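Long-range contacts in kinetochore protein Mis16 (PDB 4XYH), which probably acts as a nuclear WD-repeat histone chaperone that recognises histone H4 and the CENP-A-specific chaperone Scm3 at centromeres: residues S344-R349 with T382-D387; F376-H381 with I406-S411. All coordinates share one frame; numbering follows the deposited sequence.

Contact 1: S344-R349 with T382-D387; sequences SSTDRR and TNRVSD
Val385 and Ser344 meet where two neighbouring blades of the WD40 beta-propeller lie side by side: the hairpin turn after strand 340-345 rests on the chain that enters the next blade through strand 385-390. The closest approach is methyl to methylene, Val385 CG1 lying 3.5 Å from Ser344 CB. With CG1 anti to the backbone N (chi1 -178°), the second methyl, CG2, faces the turn, near Ser345 O and the carbonyl carbon of Arg348. No hydrogen bond crosses between the two segments; they meet by van der Waals contact.

Two arginines extend it by their aliphatic shafts. Arg348 lays CG 3.6 Å from the carbonyl carbon of Asn383 and CD 3.7 Å from that of Thr382, then bends at chi3 (-56°). Arg384 runs extended from CG to NE past Thr346; its CG sits 4.0 Å from Thr346 CA, while Thr346 OG1 lies at the guanidinium edge, near its plane. Tyr329 of strand 328-333 takes that guanidinium in a cation-pi contact, and Ile26 of helix 19-40 packs against Arg348.

Behind these contacts is a tightly braced type I turn, Ser345 to Arg348, closed by Arg348 N to Ser345 O. Its last residue, Arg348, has a left-handed backbone conformation and Ser345 N returns a weak bond to Arg349 O, the pattern of a G1 beta bulge. An ST turn adds a nearly straight bond from Asp347 N to Ser345 OG, whose hydroxyl also pairs with Glu327 O. Asp347 in turn makes an Asx turn: while OD2 pairs with His324 ND1 and Glu325 N, the Asp-His link of the WD40 network, OD1 accepts from Arg349 N at 2.8 Å, on its anti side and 32° out of the carboxylate plane.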
loop_
_atom_site.group_PDB
_atom_site.type_symbol
_atom_site.label_atom_id
_atom_site.label_comp_id
_atom_site.label_asym_id
_atom_site.label_seq_id
_atom_site.Cartn_x
_atom_site.Cartn_y
_atom_site.Cartn_z
ATOM N N SER A 344 -1.281 -3.805 -8.605
ATOM C CA SER A 344 -2.492 -4.565 -8.328
ATOM C C SER A 344 -3.656 -3.852 -8.983
ATOM O O SER A 344 -3.645 -2.625 -9.125
ATOM C CB SER A 344 -2.744 -4.706 -6.825
ATOM O OG SER A 344 -3.464 -3.583 -6.315
ATOM N N SER A 345 -4.671 -4.615 -9.350
ATOM C CA SER A 345 -5.736 -4.065 -10.157
ATOM C C SER A 345 -7.101 -4.658 -9.819
ATOM O O SER A 345 -7.213 -5.712 -9.189
ATOM C CB SER A 345 -5.411 -4.282 -11.638
ATOM O OG SER A 345 -6.494 -3.927 -12.468
ATOM N N THR A 346 -8.137 -3.952 -10.245
ATOM C CA THR A 346 -9.504 -4.441 -10.170
ATOM C C THR A 346 -9.684 -5.682 -11.064
ATOM O O THR A 346 -10.608 -6.470 -10.870
ATOM C CB THR A 346 -10.487 -3.321 -10.570
ATOM O OG1 THR A 346 -10.346 -2.239 -9.643
ATOM C CG2 THR A 346 -11.931 -3.804 -10.536
ATOM N N ASP A 347 -8.772 -5.880 -12.016
ATOM C CA ASP A 347 -8.815 -7.076 -12.863
ATOM C C ASP A 347 -8.441 -8.335 -12.092
ATOM O O ASP A 347 -8.360 -9.410 -12.678
ATOM C CB ASP A 347 -7.902 -6.928 -14.097
ATOM C CG ASP A 347 -6.403 -6.913 -13.754
ATOM O OD1 ASP A 347 -5.994 -7.188 -12.597
ATOM O OD2 ASP A 347 -5.618 -6.626 -14.683
ATOM N N ARG A 348 -8.193 -8.172 -10.788
ATOM C CA ARG A 348 -7.943 -9.265 -9.837
ATOM C C ARG A 348 -6.534 -9.853 -9.957
ATOM O O ARG A 348 -6.242 -10.889 -9.367
ATOM C CB ARG A 348 -8.984 -10.390 -9.991
ATOM C CG ARG A 348 -10.455 -9.945 -9.948
ATOM C CD ARG A 348 -11.394 -11.133 -10.170
ATOM N NE ARG A 348 -11.084 -11.823 -11.424
ATOM C CZ ARG A 348 -11.598 -11.491 -12.607
ATOM N NH1 ARG A 348 -12.452 -10.493 -12.694
ATOM N NH2 ARG A 348 -11.254 -12.154 -13.705
ATOM N N ARG A 349 -5.658 -9.181 -10.700
ATOM C CA ARG A 349 -4.291 -9.662 -10.893
ATOM C C ARG A 349 -3.262 -8.811 -10.145
ATOM O O ARG A 349 -3.455 -7.607 -9.927
ATOM C CB ARG A 349 -3.937 -9.687 -12.384
ATOM C CG ARG A 349 -4.880 -10.507 -13.246
ATOM C CD ARG A 349 -4.712 -11.999 -12.981
ATOM N NE ARG A 349 -5.689 -12.790 -13.723
ATOM C CZ ARG A 349 -6.747 -13.390 -13.176
ATOM N NH1 ARG A 349 -6.977 -13.317 -11.859
ATOM N NH2 ARG A 349 -7.575 -14.071 -13.954
ATOM N N THR A 382 -9.398 -13.927 -6.318
ATOM C CA THR A 382 -10.668 -14.113 -7.024
ATOM C C THR A 382 -11.526 -12.862 -6.882
ATOM O O THR A 382 -12.734 -12.882 -7.109
ATOM C CB THR A 382 -11.432 -15.319 -6.474
ATOM O OG1 THR A 382 -11.335 -15.289 -5.049
ATOM C CG2 THR A 382 -10.804 -16.633 -6.973
ATOM N N ASN A 383 -10.884 -11.775 -6.481
ATOM C CA ASN A 383 -11.553 -10.496 -6.358
ATOM C C ASN A 383 -10.554 -9.371 -6.427
ATOM O O ASN A 383 -9.346 -9.606 -6.449
ATOM C CB ASN A 383 -12.331 -10.402 -5.049
ATOM C CG ASN A 383 -13.803 -10.203 -5.279
ATOM O OD1 ASN A 383 -14.230 -9.143 -5.742
ATOM N ND2 ASN A 383 -14.589 -11.227 -4.983
ATOM N N ARG A 384 -11.078 -8.155 -6.465
ATOM C CA ARG A 384 -10.273 -6.954 -6.516
ATOM C C ARG A 384 -9.225 -6.956 -5.416
ATOM O O ARG A 384 -9.515 -7.282 -4.268
ATOM C CB ARG A 384 -11.161 -5.723 -6.383
ATOM C CG ARG A 384 -10.379 -4.445 -6.271
ATOM C CD ARG A 384 -11.216 -3.315 -5.729
ATOM N NE ARG A 384 -10.379 -2.158 -5.447
ATOM C CZ ARG A 384 -10.021 -1.778 -4.229
ATOM N NH1 ARG A 384 -10.437 -2.466 -3.164
ATOM N NH2 ARG A 384 -9.249 -0.706 -4.078
ATOM N N VAL A 385 -8.001 -6.600 -5.775
ATOM C CA VAL A 385 -6.912 -6.543 -4.812
ATOM C C VAL A 385 -6.910 -5.207 -4.074
ATOM O O VAL A 385 -6.823 -4.156 -4.705
ATOM C CB VAL A 385 -5.550 -6.752 -5.513
ATOM C CG1 VAL A 385 -4.413 -6.738 -4.492
ATOM C CG2 VAL A 385 -5.568 -8.056 -6.297
ATOM N N SER A 386 -6.980 -5.253 -2.744
ATOM C CA SER A 386 -7.083 -4.048 -1.904
ATOM C C SER A 386 -5.752 -3.388 -1.535
ATOM O O SER A 386 -5.665 -2.163 -1.482
ATOM C CB SER A 386 -7.815 -4.388 -0.608
ATOM O OG SER A 386 -9.060 -5.004 -0.892
ATOM N N ASP A 387 -4.739 -4.200 -1.231
ATOM C CA ASP A 387 -3.438 -3.705 -0.778
ATOM C C ASP A 387 -2.396 -4.801 -0.956
ATOM O O ASP A 387 -2.739 -5.976 -1.139
ATOM C CB ASP A 387 -3.494 -3.251 0.693
ATOM C CG ASP A 387 -2.373 -2.256 1.050
ATOM O OD1 ASP A 387 -1.726 -1.719 0.122
ATOM O OD2 ASP A 387 -2.150 -1.995 2.260
#

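Contact 2: F376-H381 with I406-S411; sequences FMHGGH and ILQIWS
His378 and Trp410 stack face to face, the imidazole almost parallel to the five-membered ring of the indole (planes 5° apart, centroids 3.8 Å). Trp410 CG sits between its backbone N and carbonyl carbon, a rotamer that lays the indole flat against the imidazole, and CB of His378 adds a CH-pi contact over the six-membered ring. Gly380 N lies above the other imidazole face. Gln408 comes in at the edge: His378 NE2 donates to Gln408 OE1 at 2.7 Å, in the ring plane though bent at the hydrogen (133°), with the amide nearly perpendicular to the ring (82°). That same OE1 hovers 3.4 Å above the centre of the His381 ring, too poorly angled for a bond to its NE2. Gln408 NE2 donates to Gly380 O at 2.9 Å from above the carbonyl plane. Phe376 CE2 touches Trp410 CZ3 obliquely, 3.9 Å away. His381 NE2 and Trp410 NE1 both hydrogen-bond Ser400 OG, the His-Ser-Trp part of the Asp-His-Ser/Thr-Trp network characteristic of WD40 blades. The stack lies between edge strand 374-378 of one blade and strand 406-412 of the next, bordered by strand 398-402 and by Tyr41 of strand 41-48, whose OH hydrogen-bonds His378 ND1.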
loop_
_atom_site.group_PDB
_atom_site.type_symbol
_atom_site.label_atom_id
_atom_site.label_comp_id
_atom_site.label_asym_id
_atom_site.label_seq_id
_atom_site.Cartn_x
_atom_site.Cartn_y
_atom_site.Cartn_z
ATOM N N PHE A 376 5.991 -11.357 -14.196
ATOM C CA PHE A 376 5.171 -12.344 -13.479
ATOM C C PHE A 376 3.770 -11.822 -13.208
ATOM O O PHE A 376 3.571 -10.646 -12.882
ATOM C CB PHE A 376 5.832 -12.731 -12.157
ATOM C CG PHE A 376 5.184 -13.893 -11.455
ATOM C CD1 PHE A 376 5.551 -15.198 -11.760
ATOM C CD2 PHE A 376 4.248 -13.686 -10.460
ATOM C CE1 PHE A 376 4.983 -16.271 -11.103
ATOM C CE2 PHE A 376 3.665 -14.758 -9.796
ATOM C CZ PHE A 376 4.034 -16.058 -10.120
ATOM N N MET A 377 2.793 -12.705 -13.346
ATOM C CA MET A 377 1.434 -12.367 -12.978
ATOM C C MET A 377 0.932 -13.316 -11.916
ATOM O O MET A 377 0.983 -14.536 -12.077
ATOM C CB MET A 377 0.502 -12.408 -14.179
ATOM C CG MET A 377 -0.978 -12.448 -13.769
ATOM S SD MET A 377 -2.052 -12.258 -15.195
ATOM C CE MET A 377 -1.328 -10.807 -15.959
ATOM N N HIS A 378 0.446 -12.745 -10.824
ATOM C CA HIS A 378 -0.165 -13.526 -9.773
ATOM C C HIS A 378 -1.685 -13.579 -9.974
ATOM O O HIS A 378 -2.365 -12.550 -9.886
ATOM C CB HIS A 378 0.206 -12.927 -8.424
ATOM C CG HIS A 378 -0.551 -13.496 -7.277
ATOM N ND1 HIS A 378 -0.362 -14.785 -6.824
ATOM C CD2 HIS A 378 -1.491 -12.948 -6.466
ATOM C CE1 HIS A 378 -1.151 -15.007 -5.792
ATOM N NE2 HIS A 378 -1.843 -13.902 -5.549
ATOM N N GLY A 379 -2.206 -14.775 -10.255
ATOM C CA GLY A 379 -3.623 -14.968 -10.506
ATOM C C GLY A 379 -4.392 -15.623 -9.363
ATOM O O GLY A 379 -5.499 -16.126 -9.559
ATOM N N GLY A 380 -3.825 -15.597 -8.161
ATOM C CA GLY A 380 -4.437 -16.257 -7.018
ATOM C C GLY A 380 -5.635 -15.578 -6.366
ATOM O O GLY A 380 -6.347 -16.205 -5.580
ATOM N N HIS A 381 -5.876 -14.306 -6.668
ATOM C CA HIS A 381 -7.023 -13.625 -6.068
ATOM C C HIS A 381 -8.250 -13.724 -6.954
ATOM O O HIS A 381 -8.161 -13.627 -8.174
ATOM C CB HIS A 381 -6.695 -12.162 -5.770
ATOM C CG HIS A 381 -5.732 -11.990 -4.642
ATOM N ND1 HIS A 381 -6.066 -12.272 -3.332
ATOM C CD2 HIS A 381 -4.437 -11.595 -4.622
ATOM C CE1 HIS A 381 -5.023 -12.040 -2.555
ATOM N NE2 HIS A 381 -4.019 -11.623 -3.309
ATOM N N ILE A 406 -9.592 -12.602 1.688
ATOM C CA ILE A 406 -8.440 -13.463 1.464
ATOM C C ILE A 406 -7.122 -12.714 1.567
ATOM O O ILE A 406 -6.918 -11.706 0.882
ATOM C CB ILE A 406 -8.517 -14.146 0.085
ATOM C CG1 ILE A 406 -9.644 -15.172 0.078
ATOM C CG2 ILE A 406 -7.218 -14.854 -0.228
ATOM C CD1 ILE A 406 -9.477 -16.222 1.136
ATOM N N LEU A 407 -6.247 -13.200 2.443
ATOM C CA LEU A 407 -4.860 -12.767 2.489
ATOM C C LEU A 407 -3.970 -13.833 1.841
ATOM O O LEU A 407 -4.066 -15.008 2.164
ATOM C CB LEU A 407 -4.405 -12.508 3.928
ATOM C CG LEU A 407 -2.887 -12.362 4.105
ATOM C CD1 LEU A 407 -2.370 -11.140 3.368
ATOM C CD2 LEU A 407 -2.488 -12.301 5.580
ATOM N N GLN A 408 -3.113 -13.423 0.917
ATOM C CA GLN A 408 -2.185 -14.371 0.318
ATOM C C GLN A 408 -0.750 -13.916 0.503
ATOM O O GLN A 408 -0.423 -12.740 0.319
ATOM C CB GLN A 408 -2.482 -14.574 -1.170
ATOM C CG GLN A 408 -3.385 -15.738 -1.440
ATOM C CD GLN A 408 -3.903 -15.780 -2.867
ATOM O OE1 GLN A 408 -3.465 -15.012 -3.737
ATOM N NE2 GLN A 408 -4.858 -16.677 -3.112
ATOM N N ILE A 409 0.089 -14.870 0.887
ATOM C CA ILE A 409 1.513 -14.675 1.032
ATOM C C ILE A 409 2.208 -15.597 0.039
ATOM O O ILE A 409 2.100 -16.816 0.134
ATOM C CB ILE A 409 1.970 -14.955 2.472
ATOM C CG1 ILE A 409 1.265 -13.981 3.417
ATOM C CG2 ILE A 409 3.493 -14.829 2.603
ATOM C CD1 ILE A 409 1.626 -14.156 4.873
ATOM N N TRP A 410 2.904 -15.016 -0.928
ATOM C CA TRP A 410 3.436 -15.806 -2.021
ATOM C C TRP A 410 4.821 -15.371 -2.481
ATOM O O TRP A 410 5.250 -14.237 -2.261
ATOM C CB TRP A 410 2.477 -15.771 -3.213
ATOM C CG TRP A 410 2.003 -14.403 -3.562
ATOM C CD1 TRP A 410 1.006 -13.692 -2.939
ATOM C CD2 TRP A 410 2.489 -13.571 -4.615
ATOM N NE1 TRP A 410 0.843 -12.469 -3.549
ATOM C CE2 TRP A 410 1.741 -12.369 -4.581
ATOM C CE3 TRP A 410 3.482 -13.719 -5.590
ATOM C CZ2 TRP A 410 1.960 -11.325 -5.482
ATOM C CZ3 TRP A 410 3.694 -12.677 -6.484
ATOM C CH2 TRP A 410 2.938 -11.498 -6.419
ATOM N N SER A 411 5.510 -16.300 -3.129
ATOM C CA SER A 411 6.826 -16.051 -3.680
ATOM C C SER A 411 6.909 -16.657 -5.065
ATOM O O SER A 411 6.744 -17.867 -5.213
ATOM C CB SER A 411 7.897 -16.648 -2.786
ATOM O OG SER A 411 9.170 -16.402 -3.350
#

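In the fold
From the N terminus, helix 19-40 leads into strand 41-48, which joins strand 406-412 as the outer strand of the last blade, so that the two chain ends close the propeller ring together. Both contacts join this blade to the one before it, made of strands 328-333, 340-345, 350-354 and 374-378. Contact 1 closes a loop of 32 residues and contact 2 one of 24; their segments alternate along the chain, so the loops cross rather than nest. Contact 1 sets the 340-345/350-354 turn on the entry to strand 385-390, contact 2 strand 374-378 and the residues after it on strand 406-412. Arg349 CD packs on Met377 SD between them.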